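Hypothetical shikimate 5-dehydrogenase-like protein HI0607 (PDB 1NPY) catalyses the NADP(+)-dependent oxidation of shikimate to 3-dehydroshikimate in vitro, though so weakly that shikimate may not be its biological substrate. Local coordinates at residues Q253-D257 and E258-E262. Numbering follows the deposited sequence.
Sequences QRPSD and ELIAE
Ile260 N donates to Ser256 O over 2.9 Å, the first i to i+4 bond of the C-terminal helix 257-268, which opens with Ser256 as its N-cap and a hydrophobic staple across it. Ser256 OG makes the capping bond, accepting from Leu259 N at 3.0 Å, nearly straight at 165°. The first torsion of Ser256, 69°, sets OG between its own backbone N and carbonyl carbon, and from there the short side chain folds back over the opening turn. Serine suits the post because its oxygen sits one carbon from the backbone and can receive an amide N-H that has no earlier helical carbonyl to meet. One residue on, Ala261 N donates to Asp257 O at 3.1 Å. Asp257 and Glu258 stand in the exposed first turn, where carboxylates probably interact favourably with the positive end of the helix dipole. Pro255, just before the cap, suits the staple position because its compact ring is apolar and stiffens the chain; its CB lies 4.0 Å from Ile260 CG1, the hydrophobic staple that spans the capping residue. Both side chains also lean on helix 235-251, Pro255 on Phe247 and Ile260 on Val240 and Val244, while Leu259 reaches Leu27 of helix 19-31, so the new helix starts against two others. At the tip of its branch, Ile260 CD1 comes within 3.4 Å of Pro255 O.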
loop_
_atom_site.group_PDB
_atom_site.type_symbol
_atom_site.label_atom_id
_atom_site.label_comp_id
_atom_site.label_asym_id
_atom_site.label_seq_id
_atom_site.Cartn_x
_atom_site.Cartn_y
_atom_site.Cartn_z
ATOM N N GLN A 253 -18.301 1.116 -7.891
ATOM C CA GLN A 253 -18.941 0.451 -6.761
ATOM C C GLN A 253 -17.923 0.081 -5.682
ATOM O O GLN A 253 -16.905 -0.561 -5.964
ATOM C CB GLN A 253 -19.658 -0.824 -7.203
ATOM C CG GLN A 253 -20.929 -0.560 -8.008
ATOM C CD GLN A 253 -21.724 -1.814 -8.339
ATOM O OE1 GLN A 253 -21.996 -2.621 -7.440
ATOM N NE2 GLN A 253 -22.189 -1.928 -9.586
ATOM N N ARG A 254 -18.250 0.438 -4.451
ATOM C CA ARG A 254 -17.515 0.012 -3.263
ATOM C C ARG A 254 -18.209 -1.244 -2.754
ATOM O O ARG A 254 -19.388 -1.203 -2.361
ATOM C CB ARG A 254 -17.556 1.116 -2.197
ATOM C CG ARG A 254 -16.799 0.803 -0.917
ATOM C CD ARG A 254 -16.805 1.947 0.080
ATOM N NE ARG A 254 -16.256 3.196 -0.464
ATOM C CZ ARG A 254 -16.218 4.386 0.142
ATOM N NH1 ARG A 254 -16.735 4.587 1.344
ATOM N NH2 ARG A 254 -15.682 5.438 -0.468
ATOM N N PRO A 255 -17.529 -2.386 -2.733
ATOM C CA PRO A 255 -18.165 -3.580 -2.175
ATOM C C PRO A 255 -18.355 -3.399 -0.681
ATOM O O PRO A 255 -17.585 -2.675 -0.047
ATOM C CB PRO A 255 -17.182 -4.714 -2.484
ATOM C CG PRO A 255 -16.259 -4.134 -3.443
ATOM C CD PRO A 255 -16.158 -2.659 -3.198
ATOM N N SER A 256 -19.360 -4.078 -0.145
ATOM C CA SER A 256 -19.623 -4.113 1.286
ATOM C C SER A 256 -18.459 -4.731 2.036
ATOM O O SER A 256 -17.709 -5.535 1.489
ATOM C CB SER A 256 -20.841 -4.989 1.591
ATOM O OG SER A 256 -20.579 -6.367 1.338
ATOM N N ASP A 257 -18.397 -4.404 3.321
ATOM C CA ASP A 257 -17.372 -4.953 4.199
ATOM C C ASP A 257 -17.481 -6.471 4.222
ATOM O O ASP A 257 -16.459 -7.158 4.244
ATOM C CB ASP A 257 -17.515 -4.413 5.621
ATOM C CG ASP A 257 -17.251 -2.928 5.729
ATOM O OD1 ASP A 257 -16.483 -2.346 4.928
ATOM O OD2 ASP A 257 -17.792 -2.318 6.668
ATOM N N GLU A 258 -18.701 -7.006 4.205
ATOM C CA GLU A 258 -18.886 -8.457 4.224
ATOM C C GLU A 258 -18.299 -9.105 2.984
ATOM O O GLU A 258 -17.524 -10.064 3.101
ATOM C CB GLU A 258 -20.347 -8.885 4.413
ATOM C CG GLU A 258 -20.568 -10.386 4.322
ATOM C CD GLU A 258 -21.984 -10.854 4.623
ATOM O OE1 GLU A 258 -22.876 -10.018 4.884
ATOM O OE2 GLU A 258 -22.166 -12.094 4.622
ATOM N N LEU A 259 -18.571 -8.522 1.815
ATOM C CA LEU A 259 -18.005 -9.109 0.614
ATOM C C LEU A 259 -16.493 -8.908 0.539
ATOM O O LEU A 259 -15.799 -9.783 0.034
ATOM C CB LEU A 259 -18.609 -8.530 -0.658
ATOM C CG LEU A 259 -19.070 -9.477 -1.764
ATOM C CD1 LEU A 259 -19.976 -10.625 -1.318
ATOM C CD2 LEU A 259 -19.824 -8.552 -2.731
ATOM N N ILE A 260 -15.970 -7.783 1.018
ATOM C CA ILE A 260 -14.516 -7.631 0.985
ATOM C C ILE A 260 -13.841 -8.727 1.808
ATOM O O ILE A 260 -12.884 -9.348 1.332
ATOM C CB ILE A 260 -14.083 -6.257 1.471
ATOM C CG1 ILE A 260 -14.582 -5.195 0.494
ATOM C CG2 ILE A 260 -12.572 -6.227 1.692
ATOM C CD1 ILE A 260 -14.630 -3.814 1.128
ATOM N N ALA A 261 -14.388 -9.026 2.986
ATOM C CA ALA A 261 -13.786 -10.043 3.840
ATOM C C ALA A 261 -13.845 -11.413 3.158
ATOM O O ALA A 261 -12.877 -12.167 3.229
ATOM C CB ALA A 261 -14.416 -10.056 5.223
ATOM N N GLU A 262 -14.951 -11.751 2.494
ATOM C CA GLU A 262 -15.012 -13.018 1.764
ATOM C C GLU A 262 -14.016 -13.075 0.612
ATOM O O GLU A 262 -13.357 -14.092 0.398
ATOM C CB GLU A 262 -16.424 -13.259 1.235
ATOM C CG GLU A 262 -17.432 -13.443 2.345
ATOM C CD GLU A 262 -18.811 -13.723 1.794
ATOM O OE1 GLU A 262 -19.153 -14.910 1.642
ATOM O OE2 GLU A 262 -19.496 -12.742 1.448
#